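Local coordinates for oxidoreductase (Azotobacter vinelandii, PDB 7D5M), which probably acts as an NAD-dependent oxidoreductase, being an inositol dehydrogenase homologue of the Gfo/Idh/MocA family that binds NAD+ through a Rossmann fold, at residues Q148-A153 with L211-V216; V216-F221 with I273-S278. All blocks are in the same frame, centred on the assembly; numbering follows the deposited sequence.

Contact 1. Residues Q148-A153 with L211-V216; sequences QLIEQA and LYLSEV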
ATOM      1  N   GLN A 148     -18.443  -9.013  -5.767  1.00 10.52           N
ATOM      2  CA  GLN A 148     -19.307  -7.914  -6.280  1.00 10.72           C
ATOM      3  C   GLN A 148     -18.535  -7.022  -7.259  1.00 10.62           C
ATOM      4  O   GLN A 148     -19.140  -6.556  -8.247  1.00 10.66           O
ATOM      5  CB  GLN A 148     -19.828  -7.041  -5.135  1.00 10.62           C
ATOM      6  CG  GLN A 148     -20.892  -7.709  -4.264  1.00 10.94           C
ATOM      7  CD  GLN A 148     -20.344  -8.547  -3.132  1.00 10.75           C
ATOM      8  OE1 GLN A 148     -19.670  -9.556  -3.345  1.00 11.01           O
ATOM      9  NE2 GLN A 148     -20.691  -8.179  -1.911  1.00 10.23           N
ATOM     10  N   LEU A 149     -17.257  -6.730  -7.001  1.00 10.43           N
ATOM     11  CA  LEU A 149     -16.580  -5.678  -7.803  1.00 10.66           C
ATOM     12  C   LEU A 149     -16.221  -6.196  -9.195  1.00 10.23           C
ATOM     13  O   LEU A 149     -15.896  -5.353 -10.052  1.00  9.90           O
ATOM     14  CB  LEU A 149     -15.368  -5.133  -7.048  1.00 10.70           C
ATOM     15  CG  LEU A 149     -15.722  -4.231  -5.872  1.00 10.90           C
ATOM     16  CD1 LEU A 149     -14.471  -3.869  -5.097  1.00 11.01           C
ATOM     17  CD2 LEU A 149     -16.451  -2.972  -6.338  1.00 11.02           C
ATOM     18  N   ILE A 150     -16.315  -7.509  -9.443  1.00 10.79           N
ATOM     19  CA  ILE A 150     -16.165  -8.050 -10.824  1.00 11.23           C
ATOM     20  C   ILE A 150     -17.345  -7.535 -11.664  1.00 12.12           C
ATOM     21  O   ILE A 150     -17.101  -7.050 -12.783  1.00 11.62           O
ATOM     22  CB  ILE A 150     -16.035  -9.584 -10.844  1.00 11.42           C
ATOM     23  CG1 ILE A 150     -14.903 -10.087  -9.945  1.00 11.50           C
ATOM     24  CG2 ILE A 150     -15.866 -10.081 -12.268  1.00 11.27           C
ATOM     25  CD1 ILE A 150     -13.551  -9.452 -10.228  1.00 11.62           C
ATOM     26  N   GLU A 151     -18.565  -7.584 -11.115  1.00 12.73           N
ATOM     27  CA  GLU A 151     -19.784  -7.044 -11.766  1.00 13.13           C
ATOM     28  C   GLU A 151     -19.637  -5.525 -11.937  1.00 12.58           C
ATOM     29  O   GLU A 151     -20.045  -5.009 -12.992  1.00 12.70           O
ATOM     30  CB  GLU A 151     -21.032  -7.416 -10.972  1.00 14.20           C
ATOM     31  CG  GLU A 151     -22.250  -6.599 -11.335  1.00 15.81           C
ATOM     32  CD  GLU A 151     -22.745  -6.736 -12.763  1.00 17.81           C
ATOM     33  OE1 GLU A 151     -22.371  -7.714 -13.442  1.00 18.23           O
ATOM     34  OE2 GLU A 151     -23.536  -5.875 -13.180  1.00 20.64           O
ATOM     35  N   GLN A 152     -19.075  -4.824 -10.948  1.00 11.81           N
ATOM     36  CA  GLN A 152     -18.820  -3.364 -11.071  1.00 11.69           C
ATOM     37  C   GLN A 152     -17.934  -3.121 -12.301  1.00 11.68           C
ATOM     38  O   GLN A 152     -18.232  -2.198 -13.091  1.00 12.26           O
ATOM     39  CB  GLN A 152     -18.155  -2.795  -9.814  1.00 11.50           C
ATOM     40  CG  GLN A 152     -17.709  -1.342  -9.967  1.00 11.40           C
ATOM     41  CD  GLN A 152     -18.864  -0.376 -10.086  1.00 11.57           C
ATOM     42  OE1 GLN A 152     -19.992  -0.679  -9.698  1.00 11.95           O
ATOM     43  NE2 GLN A 152     -18.585   0.819 -10.593  1.00 11.97           N
ATOM     44  N   ALA A 153     -16.838  -3.868 -12.431  1.00 11.75           N
ATOM     45  CA  ALA A 153     -15.886  -3.724 -13.555  1.00 11.78           C
ATOM     46  C   ALA A 153     -16.617  -3.997 -14.877  1.00 12.40           C
ATOM     47  O   ALA A 153     -16.463  -3.207 -15.822  1.00 11.93           O
ATOM     48  CB  ALA A 153     -14.705  -4.644 -13.355  1.00 12.11           C
ATOM     49  N   LEU A 211      -8.497 -15.511 -16.462  1.00 12.57           N
ATOM     50  CA  LEU A 211      -9.070 -15.614 -17.837  1.00 13.13           C
ATOM     51  C   LEU A 211     -10.596 -15.523 -17.738  1.00 12.61           C
ATOM     52  O   LEU A 211     -11.205 -14.705 -18.451  1.00 12.62           O
ATOM     53  CB  LEU A 211      -8.652 -16.922 -18.511  1.00 14.83           C
ATOM     54  CG  LEU A 211      -9.168 -17.068 -19.941  1.00 15.99           C
ATOM     55  CD1 LEU A 211      -8.303 -16.271 -20.899  1.00 16.61           C
ATOM     56  CD2 LEU A 211      -9.237 -18.525 -20.350  1.00 17.02           C
ATOM     57  N   TYR A 212     -11.201 -16.299 -16.847  1.00 12.39           N
ATOM     58  CA  TYR A 212     -12.671 -16.263 -16.675  1.00 11.96           C
ATOM     59  C   TYR A 212     -13.108 -14.866 -16.208  1.00 11.79           C
ATOM     60  O   TYR A 212     -14.101 -14.344 -16.729  1.00 11.27           O
ATOM     61  CB  TYR A 212     -13.206 -17.347 -15.740  1.00 12.54           C
ATOM     62  CG  TYR A 212     -14.703 -17.228 -15.648  1.00 12.87           C
ATOM     63  CD1 TYR A 212     -15.488 -17.484 -16.764  1.00 13.43           C
ATOM     64  CD2 TYR A 212     -15.331 -16.783 -14.494  1.00 13.23           C
ATOM     65  CE1 TYR A 212     -16.862 -17.317 -16.729  1.00 13.65           C
ATOM     66  CE2 TYR A 212     -16.708 -16.612 -14.446  1.00 13.60           C
ATOM     67  CZ  TYR A 212     -17.475 -16.889 -15.565  1.00 13.76           C
ATOM     68  OH  TYR A 212     -18.835 -16.750 -15.541  1.00 14.80           O
ATOM     69  N   LEU A 213     -12.379 -14.238 -15.281  1.00 10.95           N
ATOM     70  CA  LEU A 213     -12.712 -12.850 -14.875  1.00 11.51           C
ATOM     71  C   LEU A 213     -12.739 -11.951 -16.117  1.00 11.59           C
ATOM     72  O   LEU A 213     -13.654 -11.140 -16.215  1.00 11.52           O
ATOM     73  CB  LEU A 213     -11.723 -12.338 -13.828  1.00 11.69           C
ATOM     74  CG  LEU A 213     -11.707 -13.117 -12.516  1.00 11.62           C
ATOM     75  CD1 LEU A 213     -10.723 -12.488 -11.548  1.00 11.89           C
ATOM     76  CD2 LEU A 213     -13.097 -13.193 -11.887  1.00 11.65           C
ATOM     77  N   SER A 214     -11.793 -12.088 -17.050  1.00 11.38           N
ATOM     78  CA  SER A 214     -11.775 -11.234 -18.268  1.00 12.47           C
ATOM     79  C   SER A 214     -13.016 -11.517 -19.121  1.00 13.40           C
ATOM     80  O   SER A 214     -13.529 -10.572 -19.741  1.00 13.32           O
ATOM     81  CB  SER A 214     -10.514 -11.387 -19.068  1.00 12.40           C
ATOM     82  OG  SER A 214     -10.536 -12.597 -19.808  1.00 13.06           O
ATOM     83  N   GLU A 215     -13.500 -12.759 -19.137  1.00 14.70           N
ATOM     84  CA  GLU A 215     -14.700 -13.137 -19.939  1.00 16.52           C
ATOM     85  C   GLU A 215     -15.959 -12.531 -19.308  1.00 16.01           C
ATOM     86  O   GLU A 215     -16.864 -12.125 -20.053  1.00 15.90           O
ATOM     87  CB  GLU A 215     -14.807 -14.656 -20.072  1.00 19.11           C
ATOM     88  CG  GLU A 215     -13.663 -15.237 -20.874  1.00 23.20           C
ATOM     89  CD  GLU A 215     -13.712 -16.735 -21.097  1.00 28.12           C
ATOM     90  OE1 GLU A 215     -14.750 -17.353 -20.780  1.00 33.90           O
ATOM     91  OE2 GLU A 215     -12.697 -17.277 -21.608  1.00 37.22           O
ATOM     92  N   VAL A 216     -16.021 -12.442 -17.984  1.00 14.69           N
ATOM     93  CA  VAL A 216     -17.151 -11.745 -17.306  1.00 14.52           C
ATOM     94  C   VAL A 216     -17.096 -10.255 -17.663  1.00 13.88           C
ATOM     95  O   VAL A 216     -18.159  -9.678 -17.946  1.00 13.32           O
ATOM     96  CB  VAL A 216     -17.140 -11.960 -15.780  1.00 14.77           C
ATOM     97  CG1 VAL A 216     -18.258 -11.180 -15.100  1.00 15.27           C
ATOM     98  CG2 VAL A 216     -17.231 -13.437 -15.431  1.00 14.91           C
TER

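Contact 2. Residues V216-F221 with I273-S278; sequences VMLPEF and IRVIGS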
ATOM      1  N   VAL A 216     -16.021 -12.442 -17.984  1.00 14.69           N
ATOM      2  CA  VAL A 216     -17.151 -11.745 -17.306  1.00 14.52           C
ATOM      3  C   VAL A 216     -17.096 -10.255 -17.663  1.00 13.88           C
ATOM      4  O   VAL A 216     -18.159  -9.678 -17.946  1.00 13.32           O
ATOM      5  CB  VAL A 216     -17.140 -11.960 -15.780  1.00 14.77           C
ATOM      6  CG1 VAL A 216     -18.258 -11.180 -15.100  1.00 15.27           C
ATOM      7  CG2 VAL A 216     -17.231 -13.437 -15.431  1.00 14.91           C
ATOM      8  N   MET A 217     -15.914  -9.639 -17.615  1.00 12.73           N
ATOM      9  CA  MET A 217     -15.756  -8.170 -17.779  1.00 12.79           C
ATOM     10  C   MET A 217     -15.917  -7.757 -19.248  1.00 13.17           C
ATOM     11  O   MET A 217     -16.407  -6.639 -19.481  1.00 12.90           O
ATOM     12  CB  MET A 217     -14.381  -7.721 -17.280  1.00 12.34           C
ATOM     13  CG  MET A 217     -14.208  -7.870 -15.800  1.00 12.53           C
ATOM     14  SD  MET A 217     -12.616  -7.185 -15.269  1.00 12.75           S
ATOM     15  CE  MET A 217     -12.656  -7.601 -13.526  1.00 12.91           C
ATOM     16  N   LEU A 218     -15.525  -8.630 -20.179  1.00 13.79           N
ATOM     17  CA  LEU A 218     -15.448  -8.358 -21.642  1.00 14.85           C
ATOM     18  C   LEU A 218     -16.156  -9.491 -22.376  1.00 15.62           C
ATOM     19  O   LEU A 218     -15.527 -10.283 -23.081  1.00 14.78           O
ATOM     20  CB  LEU A 218     -13.974  -8.241 -22.050  1.00 15.84           C
ATOM     21  CG  LEU A 218     -13.202  -7.114 -21.362  1.00 16.15           C
ATOM     22  CD1 LEU A 218     -11.721  -7.441 -21.264  1.00 16.52           C
ATOM     23  CD2 LEU A 218     -13.398  -5.784 -22.076  1.00 17.30           C
ATOM     24  N   PRO A 219     -17.486  -9.630 -22.171  1.00 16.52           N
ATOM     25  CA  PRO A 219     -18.223 -10.788 -22.672  1.00 18.35           C
ATOM     26  C   PRO A 219     -18.233 -10.917 -24.204  1.00 20.10           C
ATOM     27  O   PRO A 219     -18.392 -12.038 -24.679  1.00 21.21           O
ATOM     28  CB  PRO A 219     -19.644 -10.568 -22.119  1.00 18.03           C
ATOM     29  CG  PRO A 219     -19.731  -9.076 -21.906  1.00 17.76           C
ATOM     30  CD  PRO A 219     -18.343  -8.686 -21.436  1.00 16.89           C
ATOM     31  N   GLU A 220     -18.076  -9.802 -24.928  1.00 21.24           N
ATOM     32  CA  GLU A 220     -18.143  -9.767 -26.418  1.00 24.00           C
ATOM     33  C   GLU A 220     -16.748  -9.950 -27.012  1.00 22.93           C
ATOM     34  O   GLU A 220     -16.650 -10.102 -28.238  1.00 21.98           O
ATOM     35  CB  GLU A 220     -18.752  -8.459 -26.933  1.00 27.45           C
ATOM     36  CG  GLU A 220     -20.203  -8.249 -26.528  1.00 31.26           C
ATOM     37  CD  GLU A 220     -21.042  -9.514 -26.436  1.00 35.20           C
ATOM     38  OE1 GLU A 220     -21.012 -10.326 -27.390  1.00 40.21           O
ATOM     39  OE2 GLU A 220     -21.715  -9.694 -25.400  1.00 42.75           O
ATOM     40  N   PHE A 221     -15.702  -9.940 -26.187  1.00 22.06           N
ATOM     41  CA  PHE A 221     -14.308 -10.117 -26.665  1.00 22.07           C
ATOM     42  C   PHE A 221     -14.112 -11.557 -27.132  1.00 21.73           C
ATOM     43  O   PHE A 221     -14.602 -12.493 -26.476  1.00 21.18           O
ATOM     44  CB  PHE A 221     -13.285  -9.702 -25.606  1.00 22.45           C
ATOM     45  CG  PHE A 221     -12.887  -8.258 -25.750  1.00 24.11           C
ATOM     46  CD1 PHE A 221     -13.854  -7.272 -25.867  1.00 25.23           C
ATOM     47  CD2 PHE A 221     -11.553  -7.892 -25.796  1.00 26.06           C
ATOM     48  CE1 PHE A 221     -13.492  -5.947 -26.022  1.00 26.10           C
ATOM     49  CE2 PHE A 221     -11.195  -6.563 -25.950  1.00 26.27           C
ATOM     50  CZ  PHE A 221     -12.167  -5.604 -26.081  1.00 25.20           C
ATOM     51  N   ILE A 273      -6.097  -8.731 -12.301  1.00 10.43           N
ATOM     52  CA  ILE A 273      -6.540  -8.423 -13.681  1.00 10.15           C
ATOM     53  C   ILE A 273      -6.564  -6.907 -13.824  1.00  9.80           C
ATOM     54  O   ILE A 273      -7.135  -6.222 -12.974  1.00  9.02           O
ATOM     55  CB  ILE A 273      -7.886  -9.077 -14.035  1.00 10.28           C
ATOM     56  CG1 ILE A 273      -8.328  -8.667 -15.441  1.00 10.82           C
ATOM     57  CG2 ILE A 273      -8.960  -8.786 -12.999  1.00 10.36           C
ATOM     58  CD1 ILE A 273      -9.350  -9.583 -16.046  1.00 10.50           C
ATOM     59  N   ARG A 274      -5.880  -6.409 -14.847  1.00  9.61           N
ATOM     60  CA  ARG A 274      -5.889  -4.968 -15.179  1.00  9.81           C
ATOM     61  C   ARG A 274      -6.465  -4.855 -16.584  1.00 10.22           C
ATOM     62  O   ARG A 274      -5.917  -5.482 -17.504  1.00 10.44           O
ATOM     63  CB  ARG A 274      -4.488  -4.361 -15.096  1.00  9.90           C
ATOM     64  CG  ARG A 274      -4.451  -2.866 -15.371  1.00 10.00           C
ATOM     65  CD  ARG A 274      -3.054  -2.279 -15.246  1.00 10.31           C
ATOM     66  NE  ARG A 274      -3.044  -0.841 -15.440  1.00 10.30           N
ATOM     67  CZ  ARG A 274      -3.324   0.069 -14.515  1.00 10.37           C
ATOM     68  NH1 ARG A 274      -3.644  -0.278 -13.275  1.00 10.20           N
ATOM     69  NH2 ARG A 274      -3.276   1.349 -14.832  1.00 10.52           N
ATOM     70  N   VAL A 275      -7.552  -4.120 -16.725  1.00 10.00           N
ATOM     71  CA  VAL A 275      -8.146  -3.830 -18.053  1.00 10.29           C
ATOM     72  C   VAL A 275      -7.782  -2.392 -18.381  1.00 10.08           C
ATOM     73  O   VAL A 275      -8.122  -1.505 -17.585  1.00 10.47           O
ATOM     74  CB  VAL A 275      -9.665  -4.058 -18.064  1.00 10.50           C
ATOM     75  CG1 VAL A 275     -10.240  -3.780 -19.443  1.00 10.66           C
ATOM     76  CG2 VAL A 275     -10.020  -5.456 -17.591  1.00 10.70           C
ATOM     77  N   ILE A 276      -7.110  -2.188 -19.514  1.00 10.46           N
ATOM     78  CA  ILE A 276      -6.561  -0.867 -19.912  1.00 11.27           C
ATOM     79  C   ILE A 276      -7.307  -0.390 -21.156  1.00 11.23           C
ATOM     80  O   ILE A 276      -7.236  -1.067 -22.192  1.00 11.39           O
ATOM     81  CB  ILE A 276      -5.043  -0.957 -20.145  1.00 11.36           C
ATOM     82  CG1 ILE A 276      -4.346  -1.569 -18.926  1.00 12.25           C
ATOM     83  CG2 ILE A 276      -4.500   0.418 -20.511  1.00 11.44           C
ATOM     84  CD1 ILE A 276      -2.965  -2.069 -19.184  1.00 13.29           C
ATOM     85  N   GLY A 277      -7.991   0.739 -21.027  1.00 12.29           N
ATOM     86  CA  GLY A 277      -8.715   1.400 -22.124  1.00 12.13           C
ATOM     87  C   GLY A 277      -8.014   2.671 -22.559  1.00 12.85           C
ATOM     88  O   GLY A 277      -7.035   3.103 -21.898  1.00 12.32           O
ATOM     89  N   SER A 278      -8.515   3.285 -23.629  1.00 12.49           N
ATOM     90  CA  SER A 278      -7.996   4.564 -24.160  1.00 12.87           C
ATOM     91  C   SER A 278      -8.166   5.690 -23.126  1.00 13.11           C
ATOM     92  O   SER A 278      -7.367   6.640 -23.161  1.00 13.42           O
ATOM     93  CB  SER A 278      -8.665   4.896 -25.471  1.00 13.16           C
ATOM     94  OG  SER A 278     -10.070   5.027 -25.294  1.00 13.45           O
TER

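Contact 1. Residues Q148-A153 with L211-V216
I150 divides its side chain between two residues of the neighbouring helix, L213 and V216, and these three side chains carry the contact. Its ethyl arm meets L213: CG1 of I150 and CD2 of L213 are 4.1 Å apart, and I150 CD1 is just as near the same methyl. Its other branch goes to V216, with I150 CG2 3.9 Å from V216 CG1. In both pairs the side chains cross at roughly a right angle, ethyl arm on methyl at L213, methyl on methyl at V216. The division follows from the first torsion of I150 (chi1 -54°), which sets CG1 beside the backbone N and CG2 beside the carbonyl carbon, spreading the two branches over residues three apart on the partner helix. With an alanine here, L213 CD2 and V216 CG1 would probably both lose the branch they rest on, and a gap would be likely to open between the helices.

The next shell is partly shared. W284 of strand 280-285 touches both I150 and L213, joining the pair to the sheet. On helix 202-217, the carbonyl O of L211 takes two donors: S214 OG at 2.6 Å, in the carbonyl plane and on a lone pair, and E215 N at 3.1 Å. The hydroxyl of buried S214 is thereby satisfied within its own helix, while its side chain packs on I273. Farther out, Y212 stacks its ring on Y142, E151 pairs with R154, and Q148 NE2 reaches D319 and E327. The side chain of L213 is about 11 Å from the bound NAD, too far to touch it. The arrangement is that of two helices packed side by side on one face of the large mixed sheet in the C-terminal alpha/beta domain of the Gfo/Idh/MocA family.

Contact 2. Residues V216-F221 with I273-S278
The carbonyl O of L218, a residue whose side chain reaches the strand, accepts the backbone N of F221 at 3.1 Å and closes a type I beta turn just where helix 202-217 ends. The turn also brings L218 CD2 3.9 Å above one face of the F221 ring, toward its rim, while the other methyl faces the strand, L218 CD1 lying 4.3 Å from V275 CG1. M217 makes the larger share of the contact. Its CG stands anti to the carbonyl carbon (chi1 -67°) and the chain beyond is extended, carrying the sulfur and methyl out to two strand residues: M217 SD lies 3.9 Å from V275 CG2, and M217 CE 3.9 Å from I273 CG2. M217 and I273 pass in opposing senses, and the sulfur also touches I273 CD1. This is a helix terminus laid on a beta sheet, where alternate residues of strand 271-277, here I273 and V275, point at the helix. R274, between them, points away; it forms salt bridges with E283 and E295, and its NE bonds N264 OD1 of the second subunit. Beside the contact, A153 and I157 of helix 148-158 pack on M217.

Overall arrangement
After the Rossmann-type parallel sheet ends with strand 138-140, the chain enters helix 148-158. Contact 1 closes the first loop, 57 residues through strand 165-173 and several helices, when helix 202-217 returns alongside. Contact 2 starts where contact 1 leaves off, at the end of the same helix, and closes a second loop of 51 residues, rich in strands, at strand 271-277. The two loops therefore follow in series, neither nested nor crossed, with helix 202-217 shared between them. In space the contacts merge: I150 CD1 lies 3.9 Å from M217 CE. Together they tie helix 148-158, helix 202-217 and the middle of the mixed sheet into one apolar layer.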